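Local coordinates for protein putative enzyme related to aldose 1-epimerase (Salmonella typhimurium, PDB 2HTA) that probably interconverts the alpha and beta anomers of hexose 6-phosphates such as glucose 6-phosphate, acting as a monomeric mutarotase of the aldose 1-epimerase type, at residues 18-23 against 41-46; 51-56 against 156-161. All coordinates share one frame; numbering follows the deposited sequence.

Contact 1 of 2, residues 18-23 against 41-46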
ATOM      1  N   ASN A  18       6.777  15.971   4.007  1.00 26.68           N
ATOM      2  CA  ASN A  18       7.029  17.406   3.741  1.00 27.46           C
ATOM      3  C   ASN A  18       8.296  17.620   2.879  1.00 27.19           C
ATOM      4  O   ASN A  18       8.351  18.515   2.047  1.00 28.38           O
ATOM      5  CB  ASN A  18       7.083  18.194   5.058  1.00 28.88           C
ATOM      6  CG  ASN A  18       5.734  18.344   5.685  1.00 30.51           C
ATOM      7  OD1 ASN A  18       4.714  18.183   4.998  1.00 33.34           O
ATOM      8  ND2 ASN A  18       5.688  18.606   7.001  1.00 30.98           N
ATOM      9  N   LYS A  19       9.284  16.755   3.045  1.00 26.37           N
ATOM     10  CA  LYS A  19      10.500  16.762   2.188  1.00 25.90           C
ATOM     11  C   LYS A  19      10.154  16.622   0.681  1.00 23.72           C
ATOM     12  O   LYS A  19      10.654  17.373  -0.173  1.00 22.94           O
ATOM     13  CB  LYS A  19      11.446  15.657   2.612  1.00 25.78           C
ATOM     14  CG  LYS A  19      12.255  15.966   3.871  1.00 31.13           C
ATOM     15  CD  LYS A  19      13.510  15.025   3.945  1.00 35.86           C
ATOM     16  N   ILE A  20       9.197  15.754   0.389  1.00 21.70           N
ATOM     17  CA  ILE A  20       8.862  15.452  -0.973  1.00 20.67           C
ATOM     18  C   ILE A  20       8.183  16.696  -1.565  1.00 21.28           C
ATOM     19  O   ILE A  20       8.449  17.097  -2.698  1.00 21.21           O
ATOM     20  CB  ILE A  20       7.893  14.201  -1.013  1.00 20.19           C
ATOM     21  CG1 ILE A  20       8.699  12.951  -0.649  1.00 22.93           C
ATOM     22  CG2 ILE A  20       7.212  14.092  -2.411  1.00 18.55           C
ATOM     23  CD1 ILE A  20       7.844  11.689  -0.399  1.00 22.21           C
ATOM     24  N   PHE A  21       7.275  17.289  -0.803  1.00 21.80           N
ATOM     25  CA  PHE A  21       6.517  18.435  -1.346  1.00 21.60           C
ATOM     26  C   PHE A  21       7.369  19.726  -1.391  1.00 23.11           C
ATOM     27  O   PHE A  21       6.980  20.700  -2.036  1.00 21.82           O
ATOM     28  CB  PHE A  21       5.264  18.654  -0.522  1.00 22.81           C
ATOM     29  CG  PHE A  21       4.160  17.688  -0.882  1.00 22.28           C
ATOM     30  CD1 PHE A  21       3.216  18.040  -1.822  1.00 21.15           C
ATOM     31  CD2 PHE A  21       4.132  16.419  -0.322  1.00 22.28           C
ATOM     32  CE1 PHE A  21       2.220  17.143  -2.219  1.00 21.10           C
ATOM     33  CE2 PHE A  21       3.122  15.503  -0.706  1.00 18.90           C
ATOM     34  CZ  PHE A  21       2.171  15.893  -1.661  1.00 20.57           C
ATOM     35  N   ALA A  22       8.538  19.687  -0.743  1.00 23.50           N
ATOM     36  CA  ALA A  22       9.494  20.817  -0.815  1.00 23.79           C
ATOM     37  C   ALA A  22      10.415  20.708  -2.013  1.00 25.25           C
ATOM     38  O   ALA A  22      11.100  21.684  -2.374  1.00 23.13           O
ATOM     39  CB  ALA A  22      10.302  20.885   0.502  1.00 25.45           C
ATOM     40  N   LEU A  23      10.434  19.544  -2.679  1.00 23.37           N
ATOM     41  CA  LEU A  23      11.330  19.324  -3.834  1.00 23.39           C
ATOM     42  C   LEU A  23      11.049  20.240  -5.043  1.00 23.69           C
ATOM     43  O   LEU A  23       9.877  20.621  -5.255  1.00 24.37           O
ATOM     44  CB  LEU A  23      11.262  17.860  -4.289  1.00 22.93           C
ATOM     45  CG  LEU A  23      11.731  16.771  -3.336  1.00 23.93           C
ATOM     46  CD1 LEU A  23      11.298  15.441  -3.853  1.00 21.56           C
ATOM     47  CD2 LEU A  23      13.224  16.789  -3.188  1.00 22.79           C
ATOM     48  N   LEU A  41      15.109   8.376  -7.291  1.00 22.18           N
ATOM     49  CA  LEU A  41      13.761   8.041  -7.788  1.00 21.20           C
ATOM     50  C   LEU A  41      12.943   9.212  -8.283  1.00 21.98           C
ATOM     51  O   LEU A  41      12.863  10.247  -7.600  1.00 21.13           O
ATOM     52  CB  LEU A  41      12.941   7.364  -6.676  1.00 21.77           C
ATOM     53  CG  LEU A  41      13.548   6.083  -6.065  1.00 20.96           C
ATOM     54  CD1 LEU A  41      12.580   5.396  -5.103  1.00 21.49           C
ATOM     55  CD2 LEU A  41      13.970   5.115  -7.174  1.00 21.85           C
ATOM     56  N   ASP A  42      12.363   9.026  -9.462  1.00 19.63           N
ATOM     57  CA  ASP A  42      11.465  10.000 -10.007  1.00 21.72           C
ATOM     58  C   ASP A  42      10.121   9.880  -9.277  1.00 20.29           C
ATOM     59  O   ASP A  42       9.647   8.766  -9.087  1.00 20.52           O
ATOM     60  CB  ASP A  42      11.278   9.730 -11.470  1.00 21.63           C
ATOM     61  CG  ASP A  42      12.463  10.236 -12.272  1.00 26.37           C
ATOM     62  OD1 ASP A  42      13.107  11.220 -11.824  1.00 32.69           O
ATOM     63  OD2 ASP A  42      12.747   9.653 -13.322  1.00 31.91           O
ATOM     64  N   LEU A  43       9.586  11.018  -8.824  1.00 20.10           N
ATOM     65  CA  LEU A  43       8.300  11.070  -8.079  1.00 18.89           C
ATOM     66  C   LEU A  43       7.259  11.879  -8.877  1.00 20.16           C
ATOM     67  O   LEU A  43       7.614  12.844  -9.548  1.00 20.12           O
ATOM     68  CB  LEU A  43       8.455  11.761  -6.700  1.00 19.17           C
ATOM     69  CG  LEU A  43       9.612  11.215  -5.853  1.00 18.83           C
ATOM     70  CD1 LEU A  43       9.656  11.868  -4.461  1.00 20.39           C
ATOM     71  CD2 LEU A  43       9.461   9.670  -5.695  1.00 19.25           C
ATOM     72  N   ILE A  44       6.004  11.464  -8.795  1.00 19.21           N
ATOM     73  CA  ILE A  44       4.879  12.223  -9.315  1.00 20.51           C
ATOM     74  C   ILE A  44       4.134  12.806  -8.119  1.00 20.51           C
ATOM     75  O   ILE A  44       3.685  12.085  -7.228  1.00 19.56           O
ATOM     76  CB  ILE A  44       3.929  11.345 -10.176  1.00 21.07           C
ATOM     77  CG1 ILE A  44       4.706  10.607 -11.312  1.00 21.55           C
ATOM     78  CG2 ILE A  44       2.724  12.193 -10.636  1.00 21.88           C
ATOM     79  CD1 ILE A  44       5.355  11.550 -12.389  1.00 23.46           C
ATOM     80  N   VAL A  45       4.033  14.139  -8.093  1.00 20.99           N
ATOM     81  CA  VAL A  45       3.522  14.824  -6.939  1.00 20.45           C
ATOM     82  C   VAL A  45       2.229  15.572  -7.327  1.00 20.04           C
ATOM     83  O   VAL A  45       2.221  16.326  -8.290  1.00 19.28           O
ATOM     84  CB  VAL A  45       4.558  15.818  -6.334  1.00 20.45           C
ATOM     85  CG1 VAL A  45       3.932  16.562  -5.174  1.00 17.98           C
ATOM     86  CG2 VAL A  45       5.876  15.081  -5.882  1.00 20.26           C
ATOM     87  N   VAL A  46       1.163  15.309  -6.577  1.00 20.95           N
ATOM     88  CA  VAL A  46      -0.132  15.929  -6.754  1.00 20.50           C
ATOM     89  C   VAL A  46      -0.241  17.018  -5.676  1.00 21.29           C
ATOM     90  O   VAL A  46      -0.278  16.748  -4.472  1.00 20.53           O
ATOM     91  CB  VAL A  46      -1.302  14.898  -6.535  1.00 21.64           C
ATOM     92  CG1 VAL A  46      -2.705  15.604  -6.622  1.00 17.91           C
ATOM     93  CG2 VAL A  46      -1.230  13.733  -7.540  1.00 20.34           C
TER
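Ile20 and Phe21 of helix 14-22, with Leu23 just after it, pack on Leu43 and Val45 of strand 41-48, which the helix crosses. Most of the contact is aliphatic. The branch methyl CG2 of Ile20 reaches two strand residues, Val45 CG2 at 3.8 Å and Leu43 CD1 at 3.9 Å. It lies anti to the backbone N of Ile20, with CG1 anti to the carbonyl carbon (chi1 -72°). Leu43 CD1 serves two partners in turn. Besides Ile20 it meets Leu23 CD1 at 4.0 Å, and the Leu23 and Leu43 side chains cross at about a right angle.

Helix 18-22 and strand 41-46 also run nearly perpendicular, at 91°, with their axes 9.7 Å apart. Helix 14-22 thus lies across one face of the N-terminal antiparallel sheet, in a fold of the galactose mutarotase class. Ile20 also reaches Ser54 on strand 51-56 and Leu63 on strand 61-67 of that sheet.

The aromatic part belongs to Phe21. Its ring atom CE1 stands 3.5 Å from Val45 CG1, the methyl anti to the backbone N of Val45 (chi1 177°).

One polar atom meets the same ring. Val46 O lies at the ring edge, in its plane, 3.4 Å from Phe21 CE1. No hydrogen bond joins the two segments. Val46 turns its CB away from the helix and meets Phe21 through its carbonyl.

Contact 2 of 2, residues 51-56 against 156-161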
ATOM      1  N   VAL A  51      -6.477  18.070  -2.254  1.00 21.44           N
ATOM      2  CA  VAL A  51      -5.699  16.867  -1.875  1.00 20.08           C
ATOM      3  C   VAL A  51      -4.208  17.022  -2.217  1.00 20.39           C
ATOM      4  O   VAL A  51      -3.857  17.556  -3.251  1.00 20.17           O
ATOM      5  CB  VAL A  51      -6.247  15.602  -2.650  1.00 18.63           C
ATOM      6  CG1 VAL A  51      -6.349  15.823  -4.212  1.00 19.06           C
ATOM      7  CG2 VAL A  51      -5.422  14.311  -2.257  1.00 19.29           C
ATOM      8  N   LYS A  52      -3.362  16.495  -1.348  1.00 19.72           N
ATOM      9  CA  LYS A  52      -1.938  16.379  -1.625  1.00 20.32           C
ATOM     10  C   LYS A  52      -1.603  14.891  -1.615  1.00 19.36           C
ATOM     11  O   LYS A  52      -2.024  14.181  -0.720  1.00 20.67           O
ATOM     12  CB  LYS A  52      -1.137  17.066  -0.515  1.00 21.66           C
ATOM     13  CG  LYS A  52      -1.203  18.592  -0.638  1.00 25.23           C
ATOM     14  CD  LYS A  52      -0.359  19.222   0.469  1.00 31.99           C
ATOM     15  CE  LYS A  52      -0.387  20.768   0.325  1.00 34.68           C
ATOM     16  NZ  LYS A  52      -0.026  21.472   1.596  1.00 37.79           N
ATOM     17  N   ALA A  53      -0.874  14.437  -2.622  1.00 18.65           N
ATOM     18  CA  ALA A  53      -0.496  13.011  -2.690  1.00 17.65           C
ATOM     19  C   ALA A  53       0.785  12.885  -3.491  1.00 18.05           C
ATOM     20  O   ALA A  53       1.160  13.781  -4.273  1.00 18.93           O
ATOM     21  CB  ALA A  53      -1.643  12.219  -3.402  1.00 17.08           C
ATOM     22  N   SER A  54       1.488  11.768  -3.344  1.00 17.86           N
ATOM     23  CA  SER A  54       2.719  11.648  -4.144  1.00 17.06           C
ATOM     24  C   SER A  54       2.954  10.171  -4.396  1.00 17.30           C
ATOM     25  O   SER A  54       2.485   9.322  -3.627  1.00 17.40           O
ATOM     26  CB  SER A  54       3.930  12.257  -3.400  1.00 17.09           C
ATOM     27  OG  SER A  54       4.110  11.697  -2.091  1.00 17.58           O
ATOM     28  N   PHE A  55       3.713   9.893  -5.449  1.00 18.29           N
ATOM     29  CA  PHE A  55       3.941   8.543  -5.900  1.00 17.68           C
ATOM     30  C   PHE A  55       5.408   8.425  -6.285  1.00 18.75           C
ATOM     31  O   PHE A  55       6.013   9.399  -6.717  1.00 19.57           O
ATOM     32  CB  PHE A  55       3.183   8.323  -7.195  1.00 16.69           C
ATOM     33  CG  PHE A  55       1.691   8.353  -7.071  1.00 19.57           C
ATOM     34  CD1 PHE A  55       0.952   7.163  -6.970  1.00 18.60           C
ATOM     35  CD2 PHE A  55       1.012   9.573  -7.127  1.00 17.81           C
ATOM     36  CE1 PHE A  55      -0.466   7.221  -6.854  1.00 20.12           C
ATOM     37  CE2 PHE A  55      -0.389   9.634  -7.031  1.00 24.19           C
ATOM     38  CZ  PHE A  55      -1.119   8.463  -6.911  1.00 21.04           C
ATOM     39  N   ALA A  56       5.971   7.220  -6.205  1.00 19.76           N
ATOM     40  CA  ALA A  56       7.184   6.953  -6.959  1.00 19.27           C
ATOM     41  C   ALA A  56       6.760   6.216  -8.232  1.00 19.52           C
ATOM     42  O   ALA A  56       5.869   5.325  -8.199  1.00 18.47           O
ATOM     43  CB  ALA A  56       8.151   6.068  -6.133  1.00 18.42           C
ATOM     44  N   PHE A 156      -5.323   4.938  -9.807  1.00 16.13           N
ATOM     45  CA  PHE A 156      -5.554   5.636  -8.558  1.00 16.47           C
ATOM     46  C   PHE A 156      -6.553   6.753  -8.743  1.00 16.81           C
ATOM     47  O   PHE A 156      -6.568   7.370  -9.800  1.00 18.44           O
ATOM     48  CB  PHE A 156      -4.270   6.289  -8.087  1.00 15.19           C
ATOM     49  CG  PHE A 156      -3.194   5.301  -7.785  1.00 18.39           C
ATOM     50  CD1 PHE A 156      -2.387   4.815  -8.810  1.00 17.69           C
ATOM     51  CD2 PHE A 156      -3.051   4.803  -6.485  1.00 18.57           C
ATOM     52  CE1 PHE A 156      -1.357   3.845  -8.514  1.00 17.92           C
ATOM     53  CE2 PHE A 156      -2.004   3.874  -6.195  1.00 20.22           C
ATOM     54  CZ  PHE A 156      -1.203   3.405  -7.213  1.00 18.21           C
ATOM     55  N   LYS A 157      -7.362   7.014  -7.724  1.00 18.78           N
ATOM     56  CA  LYS A 157      -8.213   8.237  -7.673  1.00 20.62           C
ATOM     57  C   LYS A 157      -7.880   8.923  -6.366  1.00 21.07           C
ATOM     58  O   LYS A 157      -8.078   8.330  -5.323  1.00 22.78           O
ATOM     59  CB  LYS A 157      -9.682   7.825  -7.713  1.00 20.53           C
ATOM     60  CG  LYS A 157     -10.050   7.146  -8.976  1.00 21.91           C
ATOM     61  CD  LYS A 157     -11.601   7.172  -9.121  1.00 26.91           C
ATOM     62  CE  LYS A 157     -12.048   6.590 -10.442  1.00 30.27           C
ATOM     63  NZ  LYS A 157     -13.539   6.546 -10.458  1.00 30.10           N
ATOM     64  N   VAL A 158      -7.276  10.117  -6.390  1.00 19.55           N
ATOM     65  CA  VAL A 158      -6.903  10.762  -5.156  1.00 19.48           C
ATOM     66  C   VAL A 158      -7.680  12.051  -5.014  1.00 19.16           C
ATOM     67  O   VAL A 158      -7.663  12.885  -5.898  1.00 20.76           O
ATOM     68  CB  VAL A 158      -5.354  10.994  -4.996  1.00 19.14           C
ATOM     69  CG1 VAL A 158      -4.637   9.618  -4.983  1.00 20.55           C
ATOM     70  CG2 VAL A 158      -4.779  11.830  -6.154  1.00 20.92           C
ATOM     71  N   GLY A 159      -8.417  12.141  -3.941  1.00 19.49           N
ATOM     72  CA  GLY A 159      -9.267  13.282  -3.688  1.00 18.20           C
ATOM     73  C   GLY A 159      -9.706  13.265  -2.267  1.00 19.01           C
ATOM     74  O   GLY A 159      -8.924  13.022  -1.352  1.00 17.49           O
ATOM     75  N   LYS A 160     -10.991  13.537  -2.049  1.00 18.61           N
ATOM     76  CA  LYS A 160     -11.590  13.373  -0.688  1.00 20.64           C
ATOM     77  C   LYS A 160     -11.460  11.918  -0.181  1.00 18.97           C
ATOM     78  O   LYS A 160     -11.333  11.657   1.022  1.00 18.94           O
ATOM     79  CB  LYS A 160     -13.086  13.759  -0.792  1.00 22.38           C
ATOM     80  CG  LYS A 160     -13.868  13.597   0.499  1.00 28.04           C
ATOM     81  CD  LYS A 160     -15.336  14.155   0.388  1.00 37.03           C
ATOM     82  CE  LYS A 160     -16.089  13.430  -0.712  1.00 43.06           C
ATOM     83  NZ  LYS A 160     -17.614  13.591  -0.706  1.00 46.33           N
ATOM     84  N   THR A 161     -11.545  10.967  -1.099  1.00 18.36           N
ATOM     85  CA  THR A 161     -11.240   9.609  -0.747  1.00 17.95           C
ATOM     86  C   THR A 161     -10.067   9.146  -1.653  1.00 18.26           C
ATOM     87  O   THR A 161      -9.595   9.871  -2.556  1.00 18.23           O
ATOM     88  CB  THR A 161     -12.416   8.670  -0.993  1.00 19.35           C
ATOM     89  OG1 THR A 161     -12.734   8.636  -2.376  1.00 19.33           O
ATOM     90  CG2 THR A 161     -13.693   9.032  -0.144  1.00 19.57           C
TER
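Phe55 and Phe156 meet edge to face between strand 51-56 and strand 151-158. Phe55 has CG beside its backbone N and anti to the carbonyl carbon (chi1 -67°), and its CB points toward the facing segment. Beyond CB and CG, the ring brings CE1 over the centre of the Phe156 ring, 3.4 Å above its plane. Phe55 CE1 is 3.5 Å from Phe156 CG. The next atom, Phe55 CZ, lies near Phe156 CB and 4.2 Å from Val158 CG1. The ring centroids are 4.8 Å apart and the planes stand at 74°, a T-shaped pair.

Val158 then turns its other methyl, CG2, to Ala53 CB at 4.2 Å. At the far end Val51 meets backbone. Its CG1 is 3.6 Å from Val158 O, and its CG2 is 3.8 Å from Gly159 O. That glycine carbonyl accepts a hydrogen bond from Trp65 NE1.

The two strands run roughly antiparallel but belong to different sheets. The contact therefore joins the five-stranded sheet of 51-56 to the larger sheet of 151-158, as a buried interface within the mutarotase fold. Phe134 and Leu132 on strand 130-137 also meet Phe55. The side chain of Phe156 is about 11 Å from that of His179, a probable active-site residue.

With no hydrogen bond between the segments, the two sheets are held here by van der Waals packing and by the weakly polar approach of a ring C-H edge to an aromatic face.

In the fold
Strand pairing connects the two contacts. Strands 41-48 and 51-56 are consecutive neighbours in one antiparallel sheet, and Val46 N to Ala53 O (2.8 Å) is a probable hydrogen bond between them. The sheet is packed on both faces: helix 14-22 lies on one, and strand 151-158 of a second sheet faces the other. Both contacts are buried, but contact 2 is nearer the middle of the chain, about 13 Å from its centre against 18 Å. Contact 1 includes the partly exposed Phe21 and Leu23, whereas every touching residue of contact 2 is buried. Both are apolar; contact 1 is mainly aliphatic, while contact 2 adds an aromatic pair.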